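Local coordinates for PROTEIN (hypothetical protein EF0366) (Enterococcus faecalis, PDB 1VPY) that is of unknown function but belongs to the DUF72 family and folds as a TIM alpha/beta barrel that carries bound zinc ions in the crystal, at residues S33-Y38 against F71-K76; G123-T128 against V132-K137. All coordinates share one frame; numbering follows the deposited sequence.

Both contacts belong to one TIM barrel of eight parallel strands and lie on opposite sides of the centre of the chain, their own centres about 29 Å apart and their nearest atoms about 11 Å apart. They follow one another along the chain: interaction 1 joins helix 35-41 to strand 72-76, the third in order round the barrel, before interaction 2 ties the loop after the fourth strand, 114-120, to helix 129-141. Strands 72-76 and 114-120 are neighbours in the sheet, so the barrel wall connects two contacts that do not touch. Each involves a different helix of the outer layer, one against a strand and one against its own leading loop.

Interaction 1. Residues S33-Y38 against F71-K76; sequences STLYEY and FRFVMK. With ZN (zinc ion), chain E.
Tyr38 and Phe71 meet edge to edge, Tyr38 CE1 lying 3.8 Å from Phe71 CE1 with each atom close to the plane of the other ring. The two side chains cross at about a right angle. Both have CG anti to the backbone N (chi1 175° in Tyr38, 176° in Phe71), which carries the phenol from helix 35-41 and the phenyl from the residue just ahead of strand 72-76 into the gap between their backbones. Leu35, one turn before Tyr38, reaches the same aromatic group with its two methyls: CD1 approaches Phe71 CZ obliquely at 4.4 Å, and CD2 comes to the edge of the Phe73 ring, 4.3 Å from CE2. Phe71 in turn sets its CE2 over the centre of the Phe73 face, 3.7 Å above the plane. Val45 of strand 44-47 touches Tyr38, Phe71 and Phe73, and the Tyr38 hydroxyl is hydrogen-bonded to Leu44 O and Leu18 N. At the helix start, Thr34 OG1 caps Glu37 N at 3.3 Å. Glu37 OE1 binds a zinc ion, 2.5 Å away, together with His41 NE2. Helix 35-41 makes the beta-alpha-beta crossover between strands 13-18 and 44-47 and here reaches past 44-47 to 72-76. Between the two segments only carbon surfaces meet; polar ties to the wall come from the Tyr38 hydroxyl, to strands 44-47 and 13-18, while the carboxylate serves the metal.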
loop_
_atom_site.group_PDB
_atom_site.type_symbol
_atom_site.label_atom_id
_atom_site.label_comp_id
_atom_site.label_asym_id
_atom_site.label_seq_id
_atom_site.Cartn_x
_atom_site.Cartn_y
_atom_site.Cartn_z
ATOM N N SER A 33 -5.319 -17.606 12.403
ATOM C CA SER A 33 -6.730 -17.238 12.260
ATOM C C SER A 33 -7.093 -16.643 10.872
ATOM O O SER A 33 -6.305 -16.724 9.927
ATOM C CB SER A 33 -7.172 -16.312 13.402
ATOM O OG SER A 33 -6.675 -14.998 13.213
ATOM N N THR A 34 -8.282 -16.043 10.770
ATOM C CA THR A 34 -8.958 -15.835 9.475
ATOM C C THR A 34 -9.295 -14.386 9.137
ATOM O O THR A 34 -9.402 -13.546 10.027
ATOM C CB THR A 34 -10.287 -16.626 9.437
ATOM O OG1 THR A 34 -11.113 -16.231 10.543
ATOM C CG2 THR A 34 -10.025 -18.103 9.541
ATOM N N LEU A 35 -9.495 -14.116 7.845
ATOM C CA LEU A 35 -10.031 -12.834 7.378
ATOM C C LEU A 35 -11.368 -12.460 8.040
ATOM O O LEU A 35 -11.575 -11.305 8.403
ATOM C CB LEU A 35 -10.188 -12.829 5.852
ATOM C CG LEU A 35 -10.912 -11.629 5.221
ATOM C CD1 LEU A 35 -10.162 -10.329 5.466
ATOM C CD2 LEU A 35 -11.118 -11.829 3.741
ATOM N N TYR A 36 -12.271 -13.427 8.180
ATOM C CA TYR A 36 -13.553 -13.189 8.840
ATOM C C TYR A 36 -13.361 -12.662 10.264
ATOM O O TYR A 36 -13.967 -11.657 10.633
ATOM C CB TYR A 36 -14.408 -14.461 8.836
ATOM C CG TYR A 36 -15.718 -14.362 9.599
ATOM C CD1 TYR A 36 -16.853 -13.806 9.009
ATOM C CD2 TYR A 36 -15.824 -14.843 10.909
ATOM C CE1 TYR A 36 -18.058 -13.719 9.707
ATOM C CE2 TYR A 36 -17.024 -14.763 11.612
ATOM C CZ TYR A 36 -18.133 -14.201 11.004
ATOM O OH TYR A 36 -19.317 -14.120 11.692
ATOM N N GLU A 37 -12.511 -13.331 11.043
ATOM C CA GLU A 37 -12.229 -12.920 12.421
ATOM C C GLU A 37 -11.360 -11.661 12.481
ATOM O O GLU A 37 -11.486 -10.857 13.399
ATOM C CB GLU A 37 -11.584 -14.060 13.214
ATOM C CG GLU A 37 -12.000 -14.126 14.695
ATOM C CD GLU A 37 -11.220 -13.171 15.604
ATOM O OE1 GLU A 37 -10.042 -12.865 15.300
ATOM O OE2 GLU A 37 -11.786 -12.731 16.635
ATOM N N TYR A 38 -10.480 -11.489 11.501
ATOM C CA TYR A 38 -9.670 -10.281 11.415
ATOM C C TYR A 38 -10.565 -9.044 11.286
ATOM O O TYR A 38 -10.298 -8.004 11.893
ATOM C CB TYR A 38 -8.693 -10.367 10.240
ATOM C CG TYR A 38 -7.907 -9.102 10.012
ATOM C CD1 TYR A 38 -8.479 -8.025 9.336
ATOM C CD2 TYR A 38 -6.593 -8.974 10.472
ATOM C CE1 TYR A 38 -7.775 -6.858 9.131
ATOM C CE2 TYR A 38 -5.871 -7.807 10.261
ATOM C CZ TYR A 38 -6.475 -6.749 9.589
ATOM O OH TYR A 38 -5.797 -5.573 9.363
ATOM N N PHE A 71 -15.569 -2.288 5.599
ATOM C CA PHE A 71 -14.202 -2.730 5.761
ATOM C C PHE A 71 -13.484 -2.402 4.454
ATOM O O PHE A 71 -14.092 -2.427 3.386
ATOM C CB PHE A 71 -14.219 -4.241 6.003
ATOM C CG PHE A 71 -12.859 -4.869 6.093
ATOM C CD1 PHE A 71 -12.218 -4.988 7.319
ATOM C CD2 PHE A 71 -12.230 -5.367 4.955
ATOM C CE1 PHE A 71 -10.950 -5.574 7.406
ATOM C CE2 PHE A 71 -10.962 -5.952 5.032
ATOM C CZ PHE A 71 -10.326 -6.055 6.262
ATOM N N ARG A 72 -12.200 -2.078 4.522
ATOM C CA ARG A 72 -11.471 -1.761 3.298
ATOM C C ARG A 72 -10.303 -2.694 3.040
ATOM O O ARG A 72 -9.690 -3.211 3.974
ATOM C CB ARG A 72 -11.024 -0.298 3.274
ATOM C CG ARG A 72 -12.183 0.701 3.341
ATOM C CD ARG A 72 -13.052 0.709 2.084
ATOM N NE ARG A 72 -14.171 1.634 2.241
ATOM C CZ ARG A 72 -15.435 1.270 2.436
ATOM N NH1 ARG A 72 -15.776 -0.011 2.480
ATOM N NH2 ARG A 72 -16.368 2.195 2.578
ATOM N N PHE A 73 -10.015 -2.897 1.755
ATOM C CA PHE A 73 -8.929 -3.752 1.312
ATOM C C PHE A 73 -7.903 -2.926 0.575
ATOM O O PHE A 73 -8.252 -2.135 -0.301
ATOM C CB PHE A 73 -9.438 -4.800 0.322
ATOM C CG PHE A 73 -10.333 -5.842 0.918
ATOM C CD1 PHE A 73 -11.700 -5.616 1.045
ATOM C CD2 PHE A 73 -9.818 -7.074 1.307
ATOM C CE1 PHE A 73 -12.535 -6.591 1.572
ATOM C CE2 PHE A 73 -10.641 -8.055 1.829
ATOM C CZ PHE A 73 -12.004 -7.814 1.967
ATOM N N VAL A 74 -6.637 -3.112 0.924
ATOM C CA VAL A 74 -5.552 -2.658 0.078
ATOM C C VAL A 74 -5.076 -3.903 -0.647
ATOM O O VAL A 74 -4.535 -4.829 -0.035
ATOM C CB VAL A 74 -4.395 -2.025 0.867
ATOM C CG1 VAL A 74 -3.216 -1.732 -0.063
ATOM C CG2 VAL A 74 -4.858 -0.747 1.566
HETATM N N MSE A 75 -5.307 -3.926 -1.952
HETATM C CA MSE A 75 -4.995 -5.075 -2.757
HETATM C C MSE A 75 -3.670 -4.868 -3.477
HETATM O O MSE A 75 -3.553 -3.996 -4.329
HETATM C CB MSE A 75 -6.128 -5.305 -3.757
HETATM C CG MSE A 75 -6.119 -6.674 -4.398
HETATM SE SE MSE A 75 -6.279 -8.126 -3.071
HETATM C CE MSE A 75 -7.871 -7.413 -1.979
ATOM N N LYS A 76 -2.665 -5.661 -3.126
ATOM C CA LYS A 76 -1.387 -5.578 -3.811
ATOM C C LYS A 76 -1.504 -6.227 -5.192
ATOM O O LYS A 76 -1.923 -7.377 -5.302
ATOM C CB LYS A 76 -0.287 -6.236 -2.984
ATOM C CG LYS A 76 1.118 -5.858 -3.440
ATOM C CD LYS A 76 2.174 -6.290 -2.445
ATOM C CE LYS A 76 3.536 -5.828 -2.931
ATOM N NZ LYS A 76 4.642 -6.507 -2.236
HETATM ZN ZN ZN E . -8.517 -12.135 17.155
#

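Interaction 2. Residues G123-T128 against V132-K137; sequences GTFGCT and VAYLQK
Phe125 and Leu135 make the closer of two apolar contacts here: Leu135 CD2 lies 4.0 Å from Phe125 CZ, near the far end of the ring. CB of Phe125 points at the helix, and with CG anti to the backbone N (chi1 -173°) the ring carries on in that direction. Its CE2 comes to 4.3 Å from Tyr134 CD2, a contact oblique to both rings, so the phenyl end meets two consecutive helix residues. The polar link is a backbone one: Val132 N donates to Thr128 O at 2.9 Å, with an N-H...O angle of 154°. Thr128 is the N-cap residue, and this i+4 bond belongs to the first turn of helix 129-141; the Thr128 side chain makes no capping bond. Outside the two segments, Phe125 stacks on Phe121, its carbonyl accepts from Trp156 NE1, and the Tyr134 hydroxyl is hydrogen-bonded to Ile81 O. The loop that leads from strand 114-120 into helix 129-141 lays Phe125 against that same helix, whose residues Val132 and Leu135 also touch Phe168 of the next helix, 162-171.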
loop_
_atom_site.group_PDB
_atom_site.type_symbol
_atom_site.label_atom_id
_atom_site.label_comp_id
_atom_site.label_asym_id
_atom_site.label_seq_id
_atom_site.Cartn_x
_atom_site.Cartn_y
_atom_site.Cartn_z
ATOM N N GLY A 123 13.776 -1.648 -5.690
ATOM C CA GLY A 123 14.857 -0.685 -5.539
ATOM C C GLY A 123 15.514 -0.330 -6.857
ATOM O O GLY A 123 16.150 0.714 -6.966
ATOM N N THR A 124 15.343 -1.193 -7.858
ATOM C CA THR A 124 15.948 -1.010 -9.186
ATOM C C THR A 124 15.076 -0.149 -10.111
ATOM O O THR A 124 15.539 0.313 -11.160
ATOM C CB THR A 124 16.221 -2.364 -9.873
ATOM O OG1 THR A 124 14.975 -2.989 -10.208
ATOM C CG2 THR A 124 17.027 -3.285 -8.961
ATOM N N PHE A 125 13.816 0.048 -9.716
ATOM C CA PHE A 125 12.866 0.899 -10.434
ATOM C C PHE A 125 13.025 2.343 -9.965
ATOM O O PHE A 125 12.424 2.763 -8.965
ATOM C CB PHE A 125 11.441 0.402 -10.173
ATOM C CG PHE A 125 10.373 1.093 -10.988
ATOM C CD1 PHE A 125 9.745 2.247 -10.514
ATOM C CD2 PHE A 125 9.958 0.562 -12.208
ATOM C CE1 PHE A 125 8.739 2.871 -11.251
ATOM C CE2 PHE A 125 8.950 1.178 -12.952
ATOM C CZ PHE A 125 8.342 2.337 -12.471
ATOM N N GLY A 126 13.843 3.098 -10.688
ATOM C CA GLY A 126 14.158 4.468 -10.317
ATOM C C GLY A 126 13.675 5.486 -11.327
ATOM O O GLY A 126 13.049 5.134 -12.326
ATOM N N CYS A 127 13.977 6.752 -11.052
ATOM C CA CYS A 127 13.552 7.883 -11.873
ATOM C C CYS A 127 14.203 7.847 -13.259
ATOM O O CYS A 127 15.321 8.331 -13.453
ATOM C CB CYS A 127 13.868 9.195 -11.143
ATOM S SG CYS A 127 13.446 10.718 -12.009
ATOM N N THR A 128 13.495 7.243 -14.206
ATOM C CA THR A 128 13.932 7.181 -15.593
ATOM C C THR A 128 12.755 7.479 -16.524
ATOM O O THR A 128 11.605 7.129 -16.218
ATOM C CB THR A 128 14.639 5.824 -15.936
ATOM O OG1 THR A 128 15.335 5.933 -17.186
ATOM C CG2 THR A 128 13.662 4.663 -16.012
ATOM N N VAL A 132 8.814 6.230 -16.039
ATOM C CA VAL A 132 7.831 7.293 -15.823
ATOM C C VAL A 132 6.700 7.028 -16.829
ATOM O O VAL A 132 5.519 7.007 -16.461
ATOM C CB VAL A 132 8.445 8.714 -16.018
ATOM C CG1 VAL A 132 7.367 9.763 -16.260
ATOM C CG2 VAL A 132 9.309 9.105 -14.823
ATOM N N ALA A 133 7.087 6.794 -18.086
ATOM C CA ALA A 133 6.158 6.407 -19.152
ATOM C C ALA A 133 5.485 5.053 -18.898
ATOM O O ALA A 133 4.478 4.731 -19.535
ATOM C CB ALA A 133 6.864 6.407 -20.507
ATOM N N TYR A 134 6.046 4.262 -17.982
ATOM C CA TYR A 134 5.394 3.037 -17.525
ATOM C C TYR A 134 4.341 3.340 -16.466
ATOM O O TYR A 134 3.311 2.667 -16.406
ATOM C CB TYR A 134 6.402 2.014 -16.987
ATOM C CG TYR A 134 5.760 0.704 -16.572
ATOM C CD1 TYR A 134 5.478 -0.284 -17.516
ATOM C CD2 TYR A 134 5.423 0.459 -15.240
ATOM C CE1 TYR A 134 4.878 -1.480 -17.149
ATOM C CE2 TYR A 134 4.821 -0.738 -14.860
ATOM C CZ TYR A 134 4.553 -1.699 -15.823
ATOM O OH TYR A 134 3.962 -2.882 -15.469
ATOM N N LEU A 135 4.605 4.341 -15.624
ATOM C CA LEU A 135 3.630 4.776 -14.620
ATOM C C LEU A 135 2.390 5.363 -15.290
ATOM O O LEU A 135 1.279 5.249 -14.769
ATOM C CB LEU A 135 4.240 5.787 -13.645
ATOM C CG LEU A 135 5.312 5.312 -12.657
ATOM C CD1 LEU A 135 5.726 6.441 -11.728
ATOM C CD2 LEU A 135 4.845 4.121 -11.850
ATOM N N GLN A 136 2.589 5.976 -16.454
ATOM C CA GLN A 136 1.481 6.468 -17.258
ATOM C C GLN A 136 0.667 5.307 -17.814
ATOM O O GLN A 136 -0.562 5.374 -17.843
ATOM C CB GLN A 136 1.978 7.396 -18.369
ATOM C CG GLN A 136 2.542 8.705 -17.829
ATOM C CD GLN A 136 3.076 9.626 -18.901
ATOM O OE1 GLN A 136 3.643 9.182 -19.901
ATOM N NE2 GLN A 136 2.913 10.925 -18.690
ATOM N N LYS A 137 1.351 4.239 -18.226
ATOM C CA LYS A 137 0.679 3.005 -18.657
ATOM C C LYS A 137 -0.157 2.391 -17.529
ATOM O O LYS A 137 -1.257 1.885 -17.777
ATOM C CB LYS A 137 1.677 1.973 -19.209
ATOM C CG LYS A 137 2.305 2.339 -20.564
ATOM C CD LYS A 137 2.841 1.111 -21.305
ATOM C CE LYS A 137 4.189 0.637 -20.763
ATOM N NZ LYS A 137 4.473 -0.775 -21.165
#